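Local coordinates for protein nucleoside kinase (Methanococcus jannaschii, PDB 2C4E) that transfers a phosphate from ATP to nucleosides, preferring inosine, guanosine and cytidine, with magnesium or manganese as cofactor, at residues T14-I19 against T96-I101; R38-G43 against C283-P288; Y67-S72 against L88-E93. One frame throughout, in Å; residues are numbered along the deposited sequence.

Interaction 1: T14-I19 against T96-I101; sequences TALDYI and TPKAWI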
loop_
_atom_site.group_PDB
_atom_site.type_symbol
_atom_site.label_atom_id
_atom_site.label_comp_id
_atom_site.label_asym_id
_atom_site.label_seq_id
_atom_site.Cartn_x
_atom_site.Cartn_y
_atom_site.Cartn_z
ATOM N N THR A 14 -4.954 -16.383 2.596
ATOM C CA THR A 14 -5.609 -15.564 3.582
ATOM C C THR A 14 -4.881 -14.217 3.582
ATOM O O THR A 14 -3.676 -14.165 3.789
ATOM C CB THR A 14 -5.521 -16.256 4.948
ATOM O OG1 THR A 14 -6.338 -17.437 4.936
ATOM C CG2 THR A 14 -6.107 -15.378 6.029
ATOM N N ALA A 15 -5.610 -13.137 3.314
ATOM C CA ALA A 15 -4.992 -11.827 3.087
ATOM C C ALA A 15 -5.806 -10.678 3.648
ATOM O O ALA A 15 -6.999 -10.811 3.866
ATOM C CB ALA A 15 -4.779 -11.602 1.600
ATOM N N LEU A 16 -5.144 -9.544 3.863
ATOM C CA LEU A 16 -5.818 -8.302 4.231
ATOM C C LEU A 16 -5.890 -7.413 2.996
ATOM O O LEU A 16 -4.864 -7.139 2.387
ATOM C CB LEU A 16 -5.040 -7.597 5.338
ATOM C CG LEU A 16 -4.924 -8.434 6.616
ATOM C CD1 LEU A 16 -3.723 -7.992 7.443
ATOM C CD2 LEU A 16 -6.223 -8.331 7.404
ATOM N N ASP A 17 -7.099 -6.982 2.633
ATOM C CA ASP A 17 -7.352 -6.158 1.454
ATOM C C ASP A 17 -7.546 -4.690 1.869
ATOM O O ASP A 17 -8.301 -4.392 2.788
ATOM C CB ASP A 17 -8.624 -6.619 0.732
ATOM C CG ASP A 17 -8.547 -8.051 0.204
ATOM O OD1 ASP A 17 -7.440 -8.608 0.053
ATOM O OD2 ASP A 17 -9.576 -8.682 -0.113
ATOM N N TYR A 18 -6.866 -3.781 1.181
ATOM C CA TYR A 18 -6.953 -2.358 1.493
ATOM C C TYR A 18 -7.342 -1.566 0.268
ATOM O O TYR A 18 -6.626 -1.580 -0.732
ATOM C CB TYR A 18 -5.608 -1.823 1.968
ATOM C CG TYR A 18 -5.058 -2.500 3.190
ATOM C CD1 TYR A 18 -4.378 -3.714 3.092
ATOM C CD2 TYR A 18 -5.201 -1.922 4.449
ATOM C CE1 TYR A 18 -3.857 -4.336 4.213
ATOM C CE2 TYR A 18 -4.685 -2.543 5.582
ATOM C CZ TYR A 18 -4.010 -3.742 5.455
ATOM O OH TYR A 18 -3.491 -4.355 6.567
ATOM N N ILE A 19 -8.445 -0.832 0.362
ATOM C CA ILE A 19 -8.937 -0.045 -0.761
ATOM C C ILE A 19 -8.690 1.433 -0.486
ATOM O O ILE A 19 -9.179 1.993 0.500
ATOM C CB ILE A 19 -10.421 -0.379 -1.034
ATOM C CG1 ILE A 19 -10.529 -1.871 -1.390
ATOM C CG2 ILE A 19 -10.952 0.462 -2.166
ATOM C CD1 ILE A 19 -11.932 -2.467 -1.294
ATOM N N THR A 96 1.783 -10.970 6.801
ATOM C CA THR A 96 0.636 -11.616 6.137
ATOM C C THR A 96 0.436 -11.046 4.722
ATOM O O THR A 96 0.567 -9.834 4.552
ATOM C CB THR A 96 -0.658 -11.355 6.972
ATOM O OG1 THR A 96 -0.484 -11.859 8.306
ATOM C CG2 THR A 96 -1.888 -12.111 6.413
ATOM N N PRO A 97 0.103 -11.868 3.707
ATOM C CA PRO A 97 -0.163 -11.323 2.366
ATOM C C PRO A 97 -1.204 -10.202 2.372
ATOM O O PRO A 97 -2.173 -10.257 3.137
ATOM C CB PRO A 97 -0.684 -12.544 1.585
ATOM C CG PRO A 97 -0.015 -13.705 2.248
ATOM C CD PRO A 97 0.006 -13.342 3.722
ATOM N N LYS A 98 -0.995 -9.194 1.531
ATOM C CA LYS A 98 -1.883 -8.021 1.485
ATOM C C LYS A 98 -2.130 -7.568 0.051
ATOM O O LYS A 98 -1.260 -7.727 -0.791
ATOM C CB LYS A 98 -1.274 -6.870 2.285
ATOM C CG LYS A 98 -1.298 -7.104 3.783
ATOM C CD LYS A 98 -0.409 -6.142 4.535
ATOM C CE LYS A 98 -0.302 -6.538 6.006
ATOM N NZ LYS A 98 0.696 -7.655 6.228
ATOM N N ALA A 99 -3.326 -7.042 -0.217
ATOM C CA ALA A 99 -3.658 -6.486 -1.522
ATOM C C ALA A 99 -3.929 -4.992 -1.360
ATOM O O ALA A 99 -4.867 -4.624 -0.666
ATOM C CB ALA A 99 -4.884 -7.210 -2.113
ATOM N N TRP A 100 -3.082 -4.164 -1.974
ATOM C CA TRP A 100 -3.177 -2.691 -1.935
ATOM C C TRP A 100 -3.771 -2.149 -3.229
ATOM O O TRP A 100 -3.064 -2.061 -4.253
ATOM C CB TRP A 100 -1.798 -2.042 -1.785
ATOM C CG TRP A 100 -1.162 -2.128 -0.433
ATOM C CD1 TRP A 100 -1.755 -1.932 0.780
ATOM C CD2 TRP A 100 0.212 -2.415 -0.164
ATOM N NE1 TRP A 100 -0.834 -2.088 1.790
ATOM C CE2 TRP A 100 0.382 -2.389 1.238
ATOM C CE3 TRP A 100 1.321 -2.705 -0.969
ATOM C CZ2 TRP A 100 1.612 -2.646 1.852
ATOM C CZ3 TRP A 100 2.542 -2.958 -0.360
ATOM C CH2 TRP A 100 2.677 -2.924 1.035
ATOM N N ILE A 101 -5.044 -1.737 -3.165
ATOM C CA ILE A 101 -5.844 -1.461 -4.355
ATOM C C ILE A 101 -6.126 0.017 -4.469
ATOM O O ILE A 101 -6.973 0.561 -3.753
ATOM C CB ILE A 101 -7.187 -2.230 -4.317
ATOM C CG1 ILE A 101 -6.942 -3.728 -4.200
ATOM C CG2 ILE A 101 -8.004 -1.938 -5.575
ATOM C CD1 ILE A 101 -8.157 -4.524 -3.693
#

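Interaction 2: R38-G43 against C283-P288; sequences RKYYGG and CQTNLP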
loop_
_atom_site.group_PDB
_atom_site.type_symbol
_atom_site.label_atom_id
_atom_site.label_comp_id
_atom_site.label_asym_id
_atom_site.label_seq_id
_atom_site.Cartn_x
_atom_site.Cartn_y
_atom_site.Cartn_z
ATOM N N ARG A 38 -9.499 1.631 4.656
ATOM C CA ARG A 38 -10.000 0.616 5.549
ATOM C C ARG A 38 -9.436 -0.715 5.082
ATOM O O ARG A 38 -9.203 -0.913 3.861
ATOM C CB ARG A 38 -11.530 0.588 5.583
ATOM C CG ARG A 38 -12.083 -0.145 6.804
ATOM C CD ARG A 38 -13.593 -0.382 6.768
ATOM N NE ARG A 38 -14.006 -1.473 7.653
ATOM C CZ ARG A 38 -15.271 -1.772 7.953
ATOM N NH1 ARG A 38 -16.278 -1.066 7.445
ATOM N NH2 ARG A 38 -15.531 -2.787 8.769
ATOM N N LYS A 39 -9.213 -1.585 6.085
ATOM C CA LYS A 39 -8.756 -2.966 5.935
ATOM C C LYS A 39 -9.992 -3.875 5.901
ATOM O O LYS A 39 -10.931 -3.673 6.671
ATOM C CB LYS A 39 -7.863 -3.278 7.151
ATOM C CG LYS A 39 -7.362 -4.686 7.355
ATOM C CD LYS A 39 -7.076 -4.952 8.853
ATOM C CE LYS A 39 -5.637 -5.384 9.132
ATOM N NZ LYS A 39 -5.024 -4.607 10.248
ATOM N N TYR A 40 -10.005 -4.839 4.981
ATOM C CA TYR A 40 -11.060 -5.860 4.911
ATOM C C TYR A 40 -10.414 -7.223 4.956
ATOM O O TYR A 40 -9.357 -7.428 4.370
ATOM C CB TYR A 40 -11.864 -5.763 3.617
ATOM C CG TYR A 40 -12.612 -4.466 3.471
ATOM C CD1 TYR A 40 -12.082 -3.427 2.721
ATOM C CD2 TYR A 40 -13.844 -4.274 4.095
ATOM C CE1 TYR A 40 -12.755 -2.223 2.590
ATOM C CE2 TYR A 40 -14.533 -3.079 3.963
ATOM C CZ TYR A 40 -13.980 -2.056 3.211
ATOM O OH TYR A 40 -14.647 -0.867 3.074
ATOM N N TYR A 41 -11.060 -8.149 5.653
ATOM C CA TYR A 41 -10.604 -9.529 5.673
ATOM C C TYR A 41 -10.821 -10.122 4.287
ATOM O O TYR A 41 -11.900 -9.992 3.697
ATOM C CB TYR A 41 -11.328 -10.315 6.771
ATOM C CG TYR A 41 -11.077 -9.768 8.168
ATOM C CD1 TYR A 41 -12.128 -9.551 9.056
ATOM C CD2 TYR A 41 -9.791 -9.442 8.590
ATOM C CE1 TYR A 41 -11.901 -9.049 10.319
ATOM C CE2 TYR A 41 -9.560 -8.933 9.851
ATOM C CZ TYR A 41 -10.618 -8.736 10.714
ATOM O OH TYR A 41 -10.382 -8.224 11.974
ATOM N N GLY A 42 -9.777 -10.757 3.762
ATOM C CA GLY A 42 -9.784 -11.271 2.405
ATOM C C GLY A 42 -8.893 -12.473 2.180
ATOM O O GLY A 42 -8.577 -13.217 3.121
ATOM N N GLY A 43 -8.481 -12.644 0.926
ATOM C CA GLY A 43 -7.775 -13.832 0.468
ATOM C C GLY A 43 -8.780 -14.845 -0.055
ATOM O O GLY A 43 -9.726 -15.177 0.647
ATOM N N CYS A 283 -14.968 -8.688 0.879
ATOM C CA CYS A 283 -15.345 -10.001 0.359
ATOM C C CYS A 283 -16.114 -10.843 1.359
ATOM O O CYS A 283 -16.794 -11.797 0.969
ATOM C CB CYS A 283 -14.107 -10.761 -0.088
ATOM S SG CYS A 283 -13.268 -10.028 -1.492
ATOM N N GLN A 284 -16.013 -10.512 2.638
ATOM C CA GLN A 284 -16.681 -11.302 3.671
ATOM C C GLN A 284 -17.758 -10.535 4.429
ATOM O O GLN A 284 -18.442 -11.100 5.284
ATOM C CB GLN A 284 -15.649 -11.855 4.652
ATOM C CG GLN A 284 -14.571 -12.688 3.978
ATOM C CD GLN A 284 -13.472 -13.107 4.926
ATOM O OE1 GLN A 284 -13.653 -13.072 6.130
ATOM N NE2 GLN A 284 -12.334 -13.518 4.382
ATOM N N THR A 285 -17.922 -9.256 4.117
ATOM C CA THR A 285 -18.751 -8.391 4.946
ATOM C C THR A 285 -20.241 -8.742 4.930
ATOM O O THR A 285 -20.877 -8.705 5.975
ATOM C CB THR A 285 -18.515 -6.918 4.578
ATOM O OG1 THR A 285 -18.712 -6.724 3.174
ATOM C CG2 THR A 285 -17.070 -6.558 4.799
ATOM N N ASN A 286 -20.783 -9.116 3.769
ATOM C CA ASN A 286 -22.212 -9.421 3.643
ATOM C C ASN A 286 -22.461 -10.863 3.229
ATOM O O ASN A 286 -23.363 -11.142 2.437
ATOM C CB ASN A 286 -22.893 -8.457 2.649
ATOM C CG ASN A 286 -24.401 -8.340 2.870
ATOM O OD1 ASN A 286 -25.195 -8.407 1.917
ATOM N ND2 ASN A 286 -24.803 -8.156 4.121
ATOM N N LEU A 287 -21.673 -11.779 3.790
ATOM C CA LEU A 287 -21.859 -13.199 3.511
ATOM C C LEU A 287 -23.148 -13.670 4.175
ATOM O O LEU A 287 -23.374 -13.413 5.363
ATOM C CB LEU A 287 -20.652 -14.018 3.982
ATOM C CG LEU A 287 -19.418 -13.898 3.085
ATOM C CD1 LEU A 287 -18.200 -14.467 3.786
ATOM C CD2 LEU A 287 -19.601 -14.580 1.743
ATOM N N PRO A 288 -24.028 -14.315 3.408
ATOM C CA PRO A 288 -25.335 -14.709 3.931
ATOM C C PRO A 288 -25.358 -16.061 4.656
ATOM O O PRO A 288 -24.471 -16.902 4.479
ATOM C CB PRO A 288 -26.178 -14.792 2.664
ATOM C CG PRO A 288 -25.210 -15.315 1.647
ATOM C CD PRO A 288 -23.874 -14.683 1.985
HETATM O O HOH W 1 -14.347 -8.609 4.109
HETATM O O HOH W 2 -12.070 -8.542 1.467
#

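Interaction 3: Y67-S72 against L88-E93; sequences YDFKNS and LYYSEE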
loop_
_atom_site.group_PDB
_atom_site.type_symbol
_atom_site.label_atom_id
_atom_site.label_comp_id
_atom_site.label_asym_id
_atom_site.label_seq_id
_atom_site.Cartn_x
_atom_site.Cartn_y
_atom_site.Cartn_z
ATOM N N TYR A 67 3.693 -12.702 10.965
ATOM C CA TYR A 67 3.836 -12.302 12.367
ATOM C C TYR A 67 2.768 -11.312 12.832
ATOM O O TYR A 67 2.552 -11.152 14.045
ATOM C CB TYR A 67 5.245 -11.729 12.632
ATOM C CG TYR A 67 5.627 -10.496 11.807
ATOM C CD1 TYR A 67 5.104 -9.236 12.108
ATOM C CD2 TYR A 67 6.525 -10.589 10.737
ATOM C CE1 TYR A 67 5.452 -8.102 11.360
ATOM C CE2 TYR A 67 6.881 -9.462 9.984
ATOM C CZ TYR A 67 6.340 -8.221 10.302
ATOM O OH TYR A 67 6.675 -7.100 9.567
ATOM N N ASP A 68 2.131 -10.627 11.873
ATOM C CA ASP A 68 1.065 -9.662 12.164
ATOM C C ASP A 68 -0.329 -10.283 12.142
ATOM O O ASP A 68 -1.321 -9.593 12.359
ATOM C CB ASP A 68 1.132 -8.463 11.207
ATOM C CG ASP A 68 0.836 -8.832 9.762
ATOM O OD1 ASP A 68 0.989 -10.019 9.405
ATOM O OD2 ASP A 68 0.456 -7.997 8.914
ATOM N N PHE A 69 -0.405 -11.576 11.848
ATOM C CA PHE A 69 -1.654 -12.320 11.986
ATOM C C PHE A 69 -1.884 -12.671 13.450
ATOM O O PHE A 69 -2.989 -12.508 13.952
ATOM C CB PHE A 69 -1.605 -13.607 11.167
ATOM C CG PHE A 69 -2.961 -14.175 10.845
ATOM C CD1 PHE A 69 -3.686 -13.683 9.775
ATOM C CD2 PHE A 69 -3.504 -15.208 11.606
ATOM C CE1 PHE A 69 -4.933 -14.215 9.453
ATOM C CE2 PHE A 69 -4.755 -15.732 11.298
ATOM C CZ PHE A 69 -5.467 -15.237 10.220
ATOM N N LYS A 70 -0.834 -13.167 14.108
ATOM C CA LYS A 70 -0.883 -13.582 15.514
ATOM C C LYS A 70 -1.552 -12.528 16.403
ATOM O O LYS A 70 -1.078 -11.396 16.505
ATOM C CB LYS A 70 0.534 -13.871 16.046
ATOM C CG LYS A 70 0.876 -15.348 16.201
ATOM C CD LYS A 70 2.331 -15.623 15.848
ATOM C CE LYS A 70 2.730 -17.053 16.172
ATOM N NZ LYS A 70 3.947 -17.475 15.424
ATOM N N ASN A 71 -2.669 -12.920 17.017
ATOM C CA ASN A 71 -3.433 -12.084 17.952
ATOM C C ASN A 71 -4.140 -10.889 17.302
ATOM O O ASN A 71 -4.748 -10.074 17.998
ATOM C CB ASN A 71 -2.554 -11.588 19.111
ATOM C CG ASN A 71 -1.732 -12.699 19.754
ATOM O OD1 ASN A 71 -0.627 -12.458 20.245
ATOM N ND2 ASN A 71 -2.273 -13.912 19.769
ATOM N N SER A 72 -4.088 -10.799 15.976
ATOM C CA SER A 72 -4.600 -9.631 15.271
ATOM C C SER A 72 -6.086 -9.783 14.997
ATOM O O SER A 72 -6.691 -10.808 15.340
ATOM C CB SER A 72 -3.837 -9.403 13.962
ATOM O OG SER A 72 -3.599 -8.020 13.738
ATOM N N LEU A 88 -2.977 -23.560 9.810
ATOM C CA LEU A 88 -2.275 -22.343 9.375
ATOM C C LEU A 88 -0.789 -22.430 9.731
ATOM O O LEU A 88 -0.428 -22.900 10.811
ATOM C CB LEU A 88 -2.854 -21.079 10.014
ATOM C CG LEU A 88 -4.244 -20.583 9.628
ATOM C CD1 LEU A 88 -4.498 -19.201 10.227
ATOM C CD2 LEU A 88 -4.461 -20.567 8.121
ATOM N N TYR A 89 0.059 -22.002 8.800
ATOM C CA TYR A 89 1.470 -21.799 9.055
ATOM C C TYR A 89 1.679 -20.337 9.431
ATOM O O TYR A 89 1.280 -19.446 8.692
ATOM C CB TYR A 89 2.305 -22.143 7.819
ATOM C CG TYR A 89 3.777 -21.926 8.052
ATOM C CD1 TYR A 89 4.379 -20.711 7.736
ATOM C CD2 TYR A 89 4.559 -22.920 8.636
ATOM C CE1 TYR A 89 5.734 -20.500 7.977
ATOM C CE2 TYR A 89 5.911 -22.719 8.879
ATOM C CZ TYR A 89 6.489 -21.509 8.544
ATOM O OH TYR A 89 7.826 -21.292 8.775
ATOM N N TYR A 90 2.297 -20.098 10.585
ATOM C CA TYR A 90 2.575 -18.749 11.063
ATOM C C TYR A 90 4.051 -18.437 10.850
ATOM O O TYR A 90 4.922 -19.112 11.405
ATOM C CB TYR A 90 2.252 -18.637 12.555
ATOM C CG TYR A 90 0.778 -18.509 12.868
ATOM C CD1 TYR A 90 -0.072 -19.612 12.805
ATOM C CD2 TYR A 90 0.238 -17.283 13.243
ATOM C CE1 TYR A 90 -1.423 -19.488 13.106
ATOM C CE2 TYR A 90 -1.099 -17.150 13.547
ATOM C CZ TYR A 90 -1.929 -18.249 13.475
ATOM O OH TYR A 90 -3.258 -18.101 13.778
ATOM N N SER A 91 4.330 -17.416 10.046
ATOM C CA SER A 91 5.699 -16.999 9.771
ATOM C C SER A 91 6.200 -16.087 10.887
ATOM O O SER A 91 5.452 -15.252 11.396
ATOM C CB SER A 91 5.775 -16.259 8.436
ATOM O OG SER A 91 7.109 -15.889 8.138
ATOM N N GLU A 92 7.464 -16.260 11.263
ATOM C CA GLU A 92 8.119 -15.394 12.238
ATOM C C GLU A 92 8.709 -14.157 11.551
ATOM O O GLU A 92 8.804 -13.090 12.160
ATOM C CB GLU A 92 9.240 -16.162 12.966
ATOM C CG GLU A 92 8.810 -17.483 13.600
ATOM C CD GLU A 92 9.922 -18.158 14.387
ATOM O OE1 GLU A 92 10.927 -18.587 13.771
ATOM O OE2 GLU A 92 9.803 -18.257 15.629
ATOM N N GLU A 93 9.096 -14.311 10.284
ATOM C CA GLU A 93 9.900 -13.315 9.563
ATOM C C GLU A 93 9.095 -12.401 8.626
ATOM O O GLU A 93 9.366 -11.189 8.542
ATOM C CB GLU A 93 11.022 -14.012 8.770
ATOM C CG GLU A 93 10.587 -15.274 8.006
ATOM C CD GLU A 93 11.581 -15.712 6.937
ATOM O OE1 GLU A 93 12.449 -14.899 6.544
ATOM O OE2 GLU A 93 11.509 -16.878 6.500
#

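Interaction 1: T14-I19 against T96-I101
Tyr18 and Lys98 meet on one face of two parallel neighbours in the four-stranded lid sheet of the ribokinase fold. The axes of 15-19 and 98-101 approach to 4.7 Å, 10° from parallel. Four backbone bonds join them: Leu16 N to Pro97 O, Ala99 N to Leu16 O, Tyr18 N to Ala99 O (2.8 Å) and Ile101 N to Tyr18 O, the last two almost straight at 166°. The Tyr18 side chain starts with CB 4.0 Å from Trp100 CD1. With CG anti to its carbonyl carbon (chi1 -59°), the ring lies alongside Trp100 and slants across the Lys98 chain; its CD1 reaches 3.9 Å from Trp100 CD1, and Ala99 O sits at the ring edge. Farther out, CE1 touches Lys98 CG at 3.8 Å, and OH ends beside Lys98 CE. The lysine bends at its last torsion, which brings NZ 2.8 Å from Thr96 O, on a lone pair. Trp100 meets Trp100 of the second subunit. The pairing thus separates two chemistries: one face carries aromatic packing and a lysine whose charge is probably balanced by salt bridges to Asp68 and Glu95, the other carries Asp17, which binds substrate, probably through its carboxylate.

Interaction 2: R38-G43 against C283-P288
Gln284 reaches toward Tyr41 where strand 33-42, outermost in the lid sheet of this chain, comes up against a loop of the large domain, a lid-to-core junction of the ribokinase fold. The loop follows helix 263-277 and makes a type I turn from Gln284 to Leu287, while the strand ends at Gly42, and the next residue, Gly43, which binds substrate, takes the N-cap position of helix 44-54. The Gln284 side chain is extended beyond CG (chi2 174°) and lays its amide along the Tyr41 backbone: OE1 is 3.7 Å from Tyr41 CB, and NE2 is 3.6 Å from Tyr41 O. These are packing distances, for the polar ends are engaged elsewhere. OE1 bonds to the Tyr77 hydroxyl, and NE2 to Tyr74 OH and to OD1 of Asn47, itself a substrate-binding residue, so the amide is fixed from both ends. The Tyr41 ring leads away from the loop to stack on Tyr74. Tyr40, the preceding residue, leans toward the loop instead, and its CD2 meets the Thr285 methyl CG2 at 4.0 Å, the two side chains crossing at a slant. The Thr285 hydroxyl turns to the backbone oxygens of Lys281 and Gly282, leaving the methyl to face the ring. No direct hydrogen bond joins the two segments; water does the joining. Two molecules both donate to Tyr41 O and accept from successive loop amides: one from Gln284 N at 2.9 Å, the other from Cys283 N at 3.0 Å, with Tyr41 O lying 2.8 Å from the first water and 2.7 Å from the second.

Interaction 3: Y67-S72 against L88-E93
A loop between the two-residue strand 64-65 and helix 73-80 packs against the chain around strand 89-90, the partner of 64-65 in a small parallel sheet; strand, helix and strand form a beta-alpha-beta crossover. Phe69 points into the contact, its CG anti to the backbone N (chi1 -159°), which brings the CD2-CE2 side of the ring up to both Leu88 and Tyr90. Its CE2 meets Leu88 CD1 at 3.6 Å, the two side chains crossing at about a right angle. Phe69 CD2 lies 3.7 Å from Tyr90 CE2, with Tyr90 OH near the Phe69 ring edge and the ring planes at 70°. That hydroxyl is bonded to Glu75 of helix 73-80. Lys70 lays its aliphatic chain across Tyr90 at a slant, CG 3.6 Å from Tyr90 CD2 and NZ 3.5 Å from Tyr90 CB. At the other end Tyr67 turns its ring edge to the backbone, CE2 standing 3.4 Å from Glu93 O. Ser91 OG receives a weak bond from Glu93 N and is also bonded to His120. A type II turn from Phe69 to Ser72 is closed by Ser72 N to Phe69 O at 2.9 Å. No hydrogen bond crosses between the segments, so the contact rests on packing: apolar and aromatic at Phe69, the lysine methylenes on Tyr90, and the Tyr67 ring edge at a backbone oxygen.

Interactions 1 and 2 lie about 11 Å apart, centre to centre, and share the four-stranded lid sheet, where strand 15-21 sits between 33-42 and 98-103; Ala15 O to Gly42 N and Asp17 O to Tyr40 N probably bond across the strands. Interaction 3 is about 15 Å, centre to centre, from interaction 1 and about 19 Å from interaction 2, which it does not touch. It reaches the sheet through Asp68, which probably hydrogen-bonds to Thr96 OG1 and forms a salt bridge with Lys98. Along the chain come 14-19, 38-43, 67-72, 88-93, 96-101 and 283-288. Interaction 2 joins lid and large domain beside Gly43, interaction 1 holds Asp17 within the lid, and interaction 3 lies farther off.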